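PDB 2YGL: blood group a-and b-cleaving endo-beta-galactosidase from Streptococcus pneumoniae, which cleaves blood group A and B antigens as a family 98 glycoside hydrolase, whose tandem CBM51 modules, the part in this crystal, probably bind carbohydrate. Local coordinates for residues D31-T36 with D90-S95; Y73-Q78 with A166-T171; I253-S258 with A348-N353; V269-S274 with A283-F288. All coordinates share one frame; numbering follows the deposited sequence.

In the fold
The chain folds into two similar NPCBM/NEW2 modules, each with a pair of antiparallel sheets, contacts 1 and 2 in the first and contacts 3 and 4 in the second. Contact 1 (31-36 with 90-95) joins the start of helix 34-39 to the loop after strand 82-87. Contact 2 (73-78 with 166-171) crosses it, its first segment lying inside the loop that contact 1 closes, and ties strand 69-74 of one sheet to strand 160-171 of the other. Contact 3 (253-258 with 348-353) closes a long loop, again between two sheets. Contact 4 (269-274 with 283-288) closes a short loop nested inside it and joins strand 262-271 to strand 285-292 of the facing sheet.

Contact 1: residues D31-T36 with D90-S95; sequences DAPFTT and DQSANS
Pro33 leans its ring against the side chain of Asp90, the tight part of the contact. Pro33 CG stands 3.3 Å from Asp90 OD2 and reaches the other two carboxylate atoms almost as closely, while Pro33 CB meets Ser92 OG at 3.6 Å. Asp90 CG, opposite its backbone N (chi1 -163°), sets the carboxylate there. The carboxylate can hardly turn away, because both its oxygens are engaged. Asp90 OD2 takes two bonds from opposite faces of the carboxylate plane, one from Ser92 N at 3.0 Å and a short one from Ser92 OG at 2.6 Å; Asp90 OD1 accepts from the backbone N of Ser46. Ile45, on strand 45-48, touches both Pro33 and Asp90 and helps bury this side.

Toward solvent the fit is looser. Thr36 CG2 only brushes Ser92 CB at 4.0 Å, and a water spans the rest: it accepts from Thr36 N at 3.3 Å and donates to Ser92 OG at 2.7 Å. Ser92 OG is therefore a relay, receiving from the water and donating to Asp90. The water also serves a first-turn helical N-H, for Pro33 occupies the N-cap position without a side-chain acceptor to offer. The Asp90 side is an Asx turn laid over a type I beta turn from Asp90 to Ala93, set against the N terminus of helix 34-39 near one end of the first CBM51 module.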
loop_
_atom_site.group_PDB
_atom_site.type_symbol
_atom_site.label_atom_id
_atom_site.label_comp_id
_atom_site.label_asym_id
_atom_site.label_seq_id
_atom_site.Cartn_x
_atom_site.Cartn_y
_atom_site.Cartn_z
ATOM N N ASP A 31 0.364 0.120 27.308
ATOM C CA ASP A 31 0.018 -1.255 27.687
ATOM C C ASP A 31 -0.310 -1.418 29.177
ATOM O O ASP A 31 -0.101 -2.484 29.767
ATOM C CB ASP A 31 1.119 -2.227 27.238
ATOM C CG ASP A 31 1.431 -2.106 25.756
ATOM O OD1 ASP A 31 0.507 -1.803 24.971
ATOM O OD2 ASP A 31 2.601 -2.309 25.372
ATOM N N ALA A 32 -0.843 -0.350 29.767
ATOM C CA ALA A 32 -1.240 -0.328 31.172
ATOM C C ALA A 32 -2.238 0.801 31.422
ATOM O O ALA A 32 -2.230 1.804 30.700
ATOM C CB ALA A 32 -0.011 -0.158 32.072
ATOM N N PRO A 33 -3.112 0.642 32.440
ATOM C CA PRO A 33 -3.939 1.762 32.899
ATOM C C PRO A 33 -3.040 2.884 33.417
ATOM O O PRO A 33 -1.905 2.614 33.827
ATOM C CB PRO A 33 -4.742 1.158 34.055
ATOM C CG PRO A 33 -4.722 -0.317 33.814
ATOM C CD PRO A 33 -3.400 -0.598 33.184
ATOM N N PHE A 34 -3.532 4.121 33.398
ATOM C CA PHE A 34 -2.698 5.275 33.752
ATOM C C PHE A 34 -2.133 5.222 35.170
ATOM O O PHE A 34 -0.920 5.294 35.352
ATOM C CB PHE A 34 -3.441 6.597 33.533
ATOM C CG PHE A 34 -2.612 7.822 33.834
ATOM C CD1 PHE A 34 -2.534 8.329 35.132
ATOM C CD2 PHE A 34 -1.909 8.468 32.821
ATOM C CE1 PHE A 34 -1.772 9.464 35.413
ATOM C CE2 PHE A 34 -1.141 9.602 33.092
ATOM C CZ PHE A 34 -1.072 10.101 34.389
ATOM N N THR A 35 -3.012 5.110 36.166
ATOM C CA THR A 35 -2.602 5.213 37.568
ATOM C C THR A 35 -1.797 4.006 38.060
ATOM O O THR A 35 -0.733 4.183 38.658
ATOM C CB THR A 35 -3.800 5.525 38.497
ATOM O OG1 THR A 35 -4.340 6.801 38.144
ATOM C CG2 THR A 35 -3.373 5.568 39.965
ATOM N N THR A 36 -2.290 2.795 37.797
ATOM C CA THR A 36 -1.569 1.571 38.173
ATOM C C THR A 36 -0.247 1.447 37.420
ATOM O O THR A 36 0.762 1.034 37.993
ATOM C CB THR A 36 -2.397 0.287 37.919
ATOM O OG1 THR A 36 -2.720 0.189 36.526
ATOM C CG2 THR A 36 -3.678 0.278 38.744
ATOM N N ASP A 90 -11.224 2.141 32.672
ATOM C CA ASP A 90 -10.551 0.928 33.132
ATOM C C ASP A 90 -11.141 0.391 34.437
ATOM O O ASP A 90 -11.529 1.161 35.320
ATOM C CB ASP A 90 -9.053 1.168 33.306
ATOM C CG ASP A 90 -8.270 -0.125 33.373
ATOM O OD1 ASP A 90 -7.961 -0.695 32.305
ATOM O OD2 ASP A 90 -7.972 -0.577 34.494
ATOM N N GLN A 91 -11.200 -0.935 34.544
ATOM C CA GLN A 91 -11.727 -1.612 35.731
ATOM C C GLN A 91 -10.957 -1.285 37.014
ATOM O O GLN A 91 -11.487 -1.454 38.111
ATOM C CB GLN A 91 -11.766 -3.129 35.507
ATOM C CG GLN A 91 -12.862 -3.590 34.553
ATOM C CD GLN A 91 -14.242 -3.516 35.176
ATOM O OE1 GLN A 91 -15.032 -2.628 34.857
ATOM N NE2 GLN A 91 -14.532 -4.441 36.080
ATOM N N SER A 92 -9.722 -0.807 36.867
ATOM C CA SER A 92 -8.876 -0.430 38.007
ATOM C C SER A 92 -9.182 0.962 38.580
ATOM O O SER A 92 -8.562 1.379 39.564
ATOM C CB SER A 92 -7.394 -0.503 37.614
ATOM O OG SER A 92 -7.063 0.526 36.693
ATOM N N ALA A 93 -10.124 1.677 37.966
ATOM C CA ALA A 93 -10.445 3.051 38.372
ATOM C C ALA A 93 -10.997 3.150 39.793
ATOM O O ALA A 93 -11.674 2.239 40.273
ATOM C CB ALA A 93 -11.425 3.687 37.388
ATOM N N ASN A 94 -10.696 4.263 40.458
ATOM C CA ASN A 94 -11.343 4.614 41.720
ATOM C C ASN A 94 -12.766 5.062 41.413
ATOM O O ASN A 94 -12.980 6.151 40.871
ATOM C CB ASN A 94 -10.555 5.723 42.439
ATOM C CG ASN A 94 -11.142 6.100 43.807
ATOM O OD1 ASN A 94 -12.248 5.699 44.172
ATOM N ND2 ASN A 94 -10.390 6.885 44.561
ATOM N N SER A 95 -13.731 4.205 41.736
ATOM C CA SER A 95 -15.146 4.519 41.546
ATOM C C SER A 95 -15.905 4.512 42.879
ATOM O O SER A 95 -17.082 4.153 42.929
ATOM C CB SER A 95 -15.782 3.537 40.558
ATOM O OG SER A 95 -15.774 2.214 41.067
HETATM O O HOH W 1 -5.471 2.711 36.971
#

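Contact 2: residues Y73-Q78 with A166-T171; sequences YDISGQ and AKLIKT
Lys170 spends its ammonium group on a backbone carbonyl: NZ donates to Gln78 O at 2.8 Å, arriving nearly along the C=O axis (162°). The lysine chain starts with CG between its own backbone N and carbonyl carbon (chi1 62°) and then runs extended, a rod that carries the charge from strand 160-171 over to the far turn. Its CD and CE pass near the same oxygen. Gln78 contributes only its main chain to this bond. The bond lies at the more exposed border of the contact.

Deeper in, the two segments meet through a single pair of methyls, Ile75 CG2 and Leu168 CD1, 3.6 Å apart. Ile75 places CG2 opposite its carbonyl carbon, beside the backbone N, and the two side chains cross obliquely. Strand 69-74 belongs to the five-stranded sheet of the first module and strand 160-171 to the facing sheet, so this is one of the places where the two layers of the beta-sandwich meet, just past the end of strand 69-74. Phe83 and Ile139 also pack on Leu168, and Ile146 covers Ile75.

The segment 73-78 leaves its strand through two linked turns. Asp74 OD1 accepts from Ser76 N at 3.0 Å, above the carboxylate plane, as an Asx turn, and from Ser76 OG at 2.8 Å through its syn lone pair. A type II beta turn from Ile75 to Gln78 follows, with Gly77 at positive phi, and it delivers the Gln78 carbonyl to Lys170.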
loop_
_atom_site.group_PDB
_atom_site.type_symbol
_atom_site.label_atom_id
_atom_site.label_comp_id
_atom_site.label_asym_id
_atom_site.label_seq_id
_atom_site.Cartn_x
_atom_site.Cartn_y
_atom_site.Cartn_z
ATOM N N TYR A 73 -0.651 11.150 17.126
ATOM C CA TYR A 73 0.376 10.411 16.394
ATOM C C TYR A 73 0.509 10.930 14.966
ATOM O O TYR A 73 -0.493 11.217 14.299
ATOM C CB TYR A 73 0.051 8.914 16.366
ATOM C CG TYR A 73 0.065 8.243 17.723
ATOM C CD1 TYR A 73 -1.062 8.269 18.547
ATOM C CD2 TYR A 73 1.200 7.574 18.180
ATOM C CE1 TYR A 73 -1.057 7.658 19.792
ATOM C CE2 TYR A 73 1.215 6.953 19.426
ATOM C CZ TYR A 73 0.081 7.002 20.227
ATOM O OH TYR A 73 0.080 6.396 21.461
ATOM N N ASP A 74 1.753 11.047 14.508
ATOM C CA ASP A 74 2.043 11.417 13.129
ATOM C C ASP A 74 1.959 10.173 12.259
ATOM O O ASP A 74 2.743 9.237 12.419
ATOM C CB ASP A 74 3.428 12.070 13.016
ATOM C CG ASP A 74 3.790 12.464 11.583
ATOM O OD1 ASP A 74 2.901 12.498 10.701
ATOM O OD2 ASP A 74 4.981 12.749 11.337
ATOM N N ILE A 75 0.994 10.167 11.346
ATOM C CA ILE A 75 0.799 9.035 10.443
ATOM C C ILE A 75 1.033 9.415 8.971
ATOM O O ILE A 75 0.553 8.728 8.062
ATOM C CB ILE A 75 -0.591 8.354 10.648
ATOM C CG1 ILE A 75 -1.738 9.358 10.453
ATOM C CG2 ILE A 75 -0.657 7.695 12.029
ATOM C CD1 ILE A 75 -3.107 8.724 10.265
ATOM N N SER A 76 1.787 10.495 8.756
ATOM C CA SER A 76 2.108 10.990 7.408
ATOM C C SER A 76 2.822 9.943 6.561
ATOM O O SER A 76 3.788 9.331 7.014
ATOM C CB SER A 76 2.972 12.252 7.482
ATOM O OG SER A 76 2.282 13.309 8.118
ATOM N N GLY A 77 2.327 9.739 5.341
ATOM C CA GLY A 77 2.924 8.803 4.378
ATOM C C GLY A 77 2.961 7.338 4.790
ATOM O O GLY A 77 3.548 6.508 4.093
ATOM N N GLN A 78 2.325 7.019 5.915
ATOM C CA GLN A 78 2.384 5.677 6.502
ATOM C C GLN A 78 1.458 4.682 5.810
ATOM O O GLN A 78 1.672 3.470 5.889
ATOM C CB GLN A 78 2.040 5.741 7.990
ATOM C CG GLN A 78 3.019 6.537 8.836
ATOM C CD GLN A 78 4.140 5.690 9.384
ATOM O OE1 GLN A 78 5.010 5.234 8.643
ATOM N NE2 GLN A 78 4.132 5.480 10.695
ATOM N N ALA A 166 -5.644 -0.560 20.980
ATOM C CA ALA A 166 -5.536 0.526 20.003
ATOM C C ALA A 166 -4.503 0.232 18.916
ATOM O O ALA A 166 -3.312 0.084 19.201
ATOM C CB ALA A 166 -5.227 1.846 20.703
ATOM N N LYS A 167 -4.973 0.148 17.673
ATOM C CA LYS A 167 -4.129 -0.259 16.547
ATOM C C LYS A 167 -4.457 0.484 15.254
ATOM O O LYS A 167 -5.598 0.901 15.030
ATOM C CB LYS A 167 -4.242 -1.772 16.314
ATOM C CG LYS A 167 -5.648 -2.245 15.928
ATOM C CD LYS A 167 -5.699 -3.726 15.562
ATOM C CE LYS A 167 -5.748 -4.601 16.796
ATOM N NZ LYS A 167 -6.303 -5.951 16.503
ATOM N N LEU A 168 -3.445 0.635 14.406
ATOM C CA LEU A 168 -3.632 1.134 13.049
ATOM C C LEU A 168 -3.419 -0.018 12.069
ATOM O O LEU A 168 -2.488 -0.806 12.230
ATOM C CB LEU A 168 -2.671 2.294 12.759
ATOM C CG LEU A 168 -2.897 3.584 13.555
ATOM C CD1 LEU A 168 -1.704 4.516 13.444
ATOM C CD2 LEU A 168 -4.165 4.294 13.106
ATOM N N ILE A 169 -4.294 -0.119 11.068
ATOM C CA ILE A 169 -4.315 -1.273 10.162
ATOM C C ILE A 169 -4.181 -0.854 8.698
ATOM O O ILE A 169 -4.763 0.148 8.273
ATOM C CB ILE A 169 -5.615 -2.114 10.326
ATOM C CG1 ILE A 169 -5.928 -2.374 11.805
ATOM C CG2 ILE A 169 -5.519 -3.444 9.554
ATOM C CD1 ILE A 169 -7.291 -3.003 12.047
ATOM N N LYS A 170 -3.412 -1.631 7.938
ATOM C CA LYS A 170 -3.297 -1.446 6.489
ATOM C C LYS A 170 -3.138 -2.775 5.746
ATOM O O LYS A 170 -2.743 -3.788 6.335
ATOM C CB LYS A 170 -2.142 -0.494 6.143
ATOM C CG LYS A 170 -0.755 -0.974 6.559
ATOM C CD LYS A 170 0.301 0.062 6.210
ATOM C CE LYS A 170 1.589 -0.163 6.992
ATOM N NZ LYS A 170 2.556 0.962 6.799
ATOM N N THR A 171 -3.460 -2.759 4.454
ATOM C CA THR A 171 -3.204 -3.894 3.572
ATOM C C THR A 171 -1.711 -3.953 3.250
ATOM O O THR A 171 -1.106 -2.940 2.890
ATOM C CB THR A 171 -4.010 -3.790 2.257
ATOM O OG1 THR A 171 -5.374 -3.462 2.550
ATOM C CG2 THR A 171 -3.962 -5.107 1.481
#

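Contact 3: residues I253-S258 with A348-N353; sequences IKYDVS and ALFMAN
Phe350 points one corner of its ring, CE2, into the angle between Tyr255 and Val257. Tyr255 CG lies near the plane of the phenylalanine ring, off its edge, at 4.5 Å from CE2, and the two ring planes stand nearly perpendicular. Val257 comes closer: its CG1 stands 4.1 Å from the same CE2, and the two side chains cross at about a right angle. One ring carbon is thus shared by both partners, and the contact is wholly apolar, with no hydrogen bond between the segments. Phe350 carries CG opposite its carbonyl carbon, beside the backbone N (chi1 -78°), which holds the ring out from its strand to span a gap of 9.9 Å between the CA atoms of Val257 and Phe350. Val257 turns CG1 rather than CG2 to the ring.

Strand 251-256 and strand 343-352 lie in different sheets of the second module, and the three side chains lie between the layers of its beta-sandwich. Ile328 packs on both Val257 and Phe350 from the strand beside 251-256, and Trp197 and Leu192 touch Tyr255 from the loops.

At the end of the strand, Asp256 shapes the chain that carries Val257. Its OD1 accepts from Ser258 N at 3.1 Å, an Asx turn, and from Ser258 OG at 2.7 Å. Both donors come from the same face of the carboxylate plane, the hydroxyl on the syn side and 25° out of it. Val257, between Asp256 and Ser258, has its CB directed inward at Phe350, while its two neighbours are exposed.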
loop_
_atom_site.group_PDB
_atom_site.type_symbol
_atom_site.label_atom_id
_atom_site.label_comp_id
_atom_site.label_asym_id
_atom_site.label_seq_id
_atom_site.Cartn_x
_atom_site.Cartn_y
_atom_site.Cartn_z
ATOM N N ILE A 253 3.181 -11.637 -28.153
ATOM C CA ILE A 253 3.622 -12.702 -27.259
ATOM C C ILE A 253 2.403 -13.119 -26.437
ATOM O O ILE A 253 1.769 -12.279 -25.787
ATOM C CB ILE A 253 4.780 -12.258 -26.327
ATOM C CG1 ILE A 253 5.866 -11.512 -27.115
ATOM C CG2 ILE A 253 5.372 -13.465 -25.592
ATOM C CD1 ILE A 253 6.813 -10.688 -26.246
ATOM N N LYS A 254 2.079 -14.408 -26.482
ATOM C CA LYS A 254 0.860 -14.926 -25.864
ATOM C C LYS A 254 1.154 -15.882 -24.710
ATOM O O LYS A 254 1.964 -16.800 -24.842
ATOM C CB LYS A 254 -0.021 -15.617 -26.914
ATOM C CG LYS A 254 -1.339 -16.167 -26.376
ATOM C CD LYS A 254 -2.362 -16.397 -27.486
ATOM C CE LYS A 254 -2.229 -17.771 -28.115
ATOM N NZ LYS A 254 -3.313 -18.000 -29.115
ATOM N N TYR A 255 0.478 -15.655 -23.587
ATOM C CA TYR A 255 0.592 -16.525 -22.421
ATOM C C TYR A 255 -0.753 -17.131 -22.048
ATOM O O TYR A 255 -1.777 -16.444 -22.041
ATOM C CB TYR A 255 1.173 -15.762 -21.226
ATOM C CG TYR A 255 2.599 -15.321 -21.436
ATOM C CD1 TYR A 255 3.666 -16.168 -21.130
ATOM C CD2 TYR A 255 2.885 -14.061 -21.956
ATOM C CE1 TYR A 255 4.983 -15.765 -21.330
ATOM C CE2 TYR A 255 4.194 -13.652 -22.161
ATOM C CZ TYR A 255 5.237 -14.503 -21.847
ATOM O OH TYR A 255 6.533 -14.086 -22.053
ATOM N N ASP A 256 -0.737 -18.428 -21.757
ATOM C CA ASP A 256 -1.898 -19.115 -21.207
ATOM C C ASP A 256 -1.814 -19.028 -19.688
ATOM O O ASP A 256 -0.984 -19.696 -19.063
ATOM C CB ASP A 256 -1.927 -20.573 -21.680
ATOM C CG ASP A 256 -3.101 -21.368 -21.109
ATOM O OD1 ASP A 256 -4.019 -20.777 -20.508
ATOM O OD2 ASP A 256 -3.101 -22.601 -21.272
ATOM N N VAL A 257 -2.663 -18.185 -19.105
ATOM C CA VAL A 257 -2.677 -17.975 -17.654
ATOM C C VAL A 257 -3.892 -18.620 -16.974
ATOM O O VAL A 257 -4.216 -18.295 -15.830
ATOM C CB VAL A 257 -2.572 -16.466 -17.274
ATOM C CG1 VAL A 257 -1.217 -15.902 -17.685
ATOM C CG2 VAL A 257 -3.720 -15.652 -17.882
ATOM N N SER A 258 -4.542 -19.542 -17.681
ATOM C CA SER A 258 -5.740 -20.227 -17.185
ATOM C C SER A 258 -5.480 -21.025 -15.907
ATOM O O SER A 258 -6.376 -21.178 -15.076
ATOM C CB SER A 258 -6.304 -21.156 -18.261
ATOM O OG SER A 258 -5.381 -22.180 -18.587
ATOM N N ALA A 348 9.574 -7.273 -16.732
ATOM C CA ALA A 348 8.216 -7.794 -16.932
ATOM C C ALA A 348 7.880 -8.961 -16.009
ATOM O O ALA A 348 8.554 -9.993 -16.030
ATOM C CB ALA A 348 8.003 -8.191 -18.386
ATOM N N LEU A 349 6.834 -8.785 -15.203
ATOM C CA LEU A 349 6.420 -9.807 -14.241
ATOM C C LEU A 349 4.901 -9.880 -14.031
ATOM O O LEU A 349 4.168 -8.939 -14.353
ATOM C CB LEU A 349 7.161 -9.628 -12.903
ATOM C CG LEU A 349 6.959 -8.380 -12.038
ATOM C CD1 LEU A 349 5.676 -8.478 -11.212
ATOM C CD2 LEU A 349 8.158 -8.194 -11.115
ATOM N N PHE A 350 4.453 -11.019 -13.503
ATOM C CA PHE A 350 3.062 -11.239 -13.115
ATOM C C PHE A 350 2.932 -11.311 -11.594
ATOM O O PHE A 350 3.840 -11.788 -10.910
ATOM C CB PHE A 350 2.542 -12.561 -13.697
ATOM C CG PHE A 350 2.180 -12.509 -15.159
ATOM C CD1 PHE A 350 1.484 -11.428 -15.694
ATOM C CD2 PHE A 350 2.495 -13.579 -15.994
ATOM C CE1 PHE A 350 1.139 -11.399 -17.045
ATOM C CE2 PHE A 350 2.152 -13.561 -17.343
ATOM C CZ PHE A 350 1.472 -12.471 -17.869
ATOM N N MET A 351 1.798 -10.844 -11.074
ATOM C CA MET A 351 1.451 -11.024 -9.663
ATOM C C MET A 351 0.220 -11.922 -9.534
ATOM O O MET A 351 -0.676 -11.883 -10.379
ATOM C CB MET A 351 1.167 -9.678 -8.982
ATOM C CG MET A 351 2.316 -8.666 -8.994
ATOM S SD MET A 351 3.684 -9.066 -7.885
ATOM C CE MET A 351 2.874 -9.012 -6.281
ATOM N N ALA A 352 0.185 -12.731 -8.476
ATOM C CA ALA A 352 -0.988 -13.546 -8.157
ATOM C C ALA A 352 -1.536 -13.189 -6.776
ATOM O O ALA A 352 -0.881 -13.414 -5.756
ATOM C CB ALA A 352 -0.659 -15.035 -8.243
ATOM N N ASN A 353 -2.739 -12.627 -6.758
ATOM C CA ASN A 353 -3.368 -12.158 -5.526
ATOM C C ASN A 353 -4.666 -12.906 -5.240
ATOM O O ASN A 353 -5.026 -13.125 -4.082
ATOM C CB ASN A 353 -3.623 -10.649 -5.617
ATOM C CG ASN A 353 -4.212 -10.071 -4.344
ATOM O OD1 ASN A 353 -5.316 -9.519 -4.355
ATOM N ND2 ASN A 353 -3.482 -10.192 -3.241
#

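Contact 4: residues V269-S274 with A283-F288; sequences VGIDRS and ADIQKF
The short runs 269-271 and 284-288 point nearly opposite ways, 161° apart, but their closest CA atoms stay 8.0 Å apart, at Ile271 and Ile285, so only side chains bridge them. The two isoleucines slide past each other in opposite directions, CG1 to CG1 at 3.7 Å. Ile271 CD1 goes on to touch Asp284 CB, also at 3.7 Å, so an aspartate adds its methylene to the apolar cluster. The Asp284 carboxylate is bound by others: OD1 accepts from Thr338 OG1 and OD2 from Tyr310 N. At the other end Val269 CG1 sits over one face of the Phe288 ring, 4.1 Å above its plane and displaced to the rim. Val269 CG2 meets Phe288 CE2 at a similar distance. With CG anti to the backbone N (chi1 175°), the phenylalanine brings its ring across Val269, the two side chains at about a right angle. Asp284 and Ile285 lie together opposite Ile308 in a classic beta bulge, consistent with both their CB atoms pointing toward 269-274. Strand 262-271 and strand 285-292 belong to the two facing sheets of the second module; Leu345 of strand 343-352 packs on both Val269 and Phe288, and Leu343 of that strand on Ile285.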
loop_
_atom_site.group_PDB
_atom_site.type_symbol
_atom_site.label_atom_id
_atom_site.label_comp_id
_atom_site.label_asym_id
_atom_site.label_seq_id
_atom_site.Cartn_x
_atom_site.Cartn_y
_atom_site.Cartn_z
ATOM N N VAL A 269 8.392 -0.189 -20.409
ATOM C CA VAL A 269 8.298 -0.418 -21.853
ATOM C C VAL A 269 8.947 0.728 -22.625
ATOM O O VAL A 269 8.642 1.898 -22.385
ATOM C CB VAL A 269 6.818 -0.586 -22.327
ATOM C CG1 VAL A 269 6.750 -0.904 -23.821
ATOM C CG2 VAL A 269 6.106 -1.672 -21.538
ATOM N N GLY A 270 9.834 0.377 -23.553
ATOM C CA GLY A 270 10.453 1.349 -24.452
ATOM C C GLY A 270 11.347 0.684 -25.479
ATOM O O GLY A 270 11.340 -0.538 -25.624
ATOM N N ILE A 271 12.124 1.498 -26.187
ATOM C CA ILE A 271 13.040 1.006 -27.209
ATOM C C ILE A 271 14.433 0.811 -26.609
ATOM O O ILE A 271 14.977 1.721 -25.977
ATOM C CB ILE A 271 13.091 1.969 -28.418
ATOM C CG1 ILE A 271 11.709 2.054 -29.074
ATOM C CG2 ILE A 271 14.139 1.524 -29.433
ATOM C CD1 ILE A 271 11.407 3.386 -29.715
ATOM N N ASP A 272 14.997 -0.379 -26.802
ATOM C CA ASP A 272 16.316 -0.697 -26.250
ATOM C C ASP A 272 17.378 0.248 -26.799
ATOM O O ASP A 272 17.350 0.614 -27.978
ATOM C CB ASP A 272 16.700 -2.154 -26.518
ATOM C CG ASP A 272 17.854 -2.623 -25.641
ATOM O OD1 ASP A 272 19.027 -2.420 -26.025
ATOM O OD2 ASP A 272 17.588 -3.179 -24.555
ATOM N N ARG A 273 18.305 0.642 -25.929
ATOM C CA ARG A 273 19.353 1.604 -26.273
ATOM C C ARG A 273 20.263 1.135 -27.415
ATOM O O ARG A 273 20.890 1.954 -28.089
ATOM C CB ARG A 273 20.189 1.963 -25.032
ATOM C CG ARG A 273 19.381 2.490 -23.833
ATOM C CD ARG A 273 18.510 3.698 -24.186
ATOM N NE ARG A 273 19.305 4.875 -24.531
ATOM C CZ ARG A 273 18.858 5.914 -25.234
ATOM N NH1 ARG A 273 17.610 5.944 -25.689
ATOM N NH2 ARG A 273 19.669 6.935 -25.486
ATOM N N SER A 274 20.316 -0.176 -27.634
ATOM C CA SER A 274 21.166 -0.772 -28.662
ATOM C C SER A 274 20.559 -0.706 -30.062
ATOM O O SER A 274 21.217 -1.055 -31.041
ATOM C CB SER A 274 21.478 -2.230 -28.307
ATOM O OG SER A 274 20.310 -3.036 -28.381
ATOM N N ALA A 283 7.109 8.350 -35.597
ATOM C CA ALA A 283 7.218 7.514 -34.407
ATOM C C ALA A 283 7.989 6.240 -34.732
ATOM O O ALA A 283 7.817 5.657 -35.803
ATOM C CB ALA A 283 5.834 7.176 -33.858
ATOM N N ASP A 284 8.848 5.821 -33.809
ATOM C CA ASP A 284 9.594 4.578 -33.976
ATOM C C ASP A 284 8.719 3.373 -33.612
ATOM O O ASP A 284 8.730 2.356 -34.308
ATOM C CB ASP A 284 10.890 4.614 -33.157
ATOM C CG ASP A 284 11.883 5.654 -33.672
ATOM O OD1 ASP A 284 12.031 5.785 -34.906
ATOM O OD2 ASP A 284 12.523 6.339 -32.848
ATOM N N ILE A 285 7.958 3.510 -32.526
ATOM C CA ILE A 285 6.953 2.528 -32.116
ATOM C C ILE A 285 5.591 3.220 -32.067
ATOM O O ILE A 285 5.450 4.274 -31.439
ATOM C CB ILE A 285 7.291 1.915 -30.723
ATOM C CG1 ILE A 285 8.570 1.067 -30.787
ATOM C CG2 ILE A 285 6.106 1.119 -30.145
ATOM C CD1 ILE A 285 8.512 -0.127 -31.729
ATOM N N GLN A 286 4.596 2.633 -32.727
ATOM C CA GLN A 286 3.271 3.247 -32.785
ATOM C C GLN A 286 2.500 3.121 -31.469
ATOM O O GLN A 286 1.970 4.114 -30.965
ATOM C CB GLN A 286 2.448 2.706 -33.959
ATOM C CG GLN A 286 1.423 3.719 -34.489
ATOM C CD GLN A 286 2.078 4.986 -35.036
ATOM O OE1 GLN A 286 2.871 4.931 -35.979
ATOM N NE2 GLN A 286 1.753 6.128 -34.440
ATOM N N LYS A 287 2.435 1.904 -30.926
ATOM C CA LYS A 287 1.745 1.641 -29.657
ATOM C C LYS A 287 2.071 0.260 -29.086
ATOM O O LYS A 287 2.518 -0.636 -29.809
ATOM C CB LYS A 287 0.221 1.795 -29.808
ATOM C CG LYS A 287 -0.398 0.891 -30.867
ATOM C CD LYS A 287 -1.918 0.924 -30.847
ATOM C CE LYS A 287 -2.470 0.110 -32.004
ATOM N NZ LYS A 287 -3.955 0.026 -32.004
ATOM N N PHE A 288 1.832 0.105 -27.786
ATOM C CA PHE A 288 1.939 -1.183 -27.103
ATOM C C PHE A 288 0.632 -1.488 -26.375
ATOM O O PHE A 288 0.073 -0.611 -25.711
ATOM C CB PHE A 288 3.105 -1.179 -26.108
ATOM C CG PHE A 288 3.202 -2.436 -25.276
ATOM C CD1 PHE A 288 3.737 -3.606 -25.813
ATOM C CD2 PHE A 288 2.758 -2.446 -23.954
ATOM C CE1 PHE A 288 3.826 -4.770 -25.048
ATOM C CE2 PHE A 288 2.845 -3.603 -23.180
ATOM C CZ PHE A 288 3.380 -4.766 -23.728
#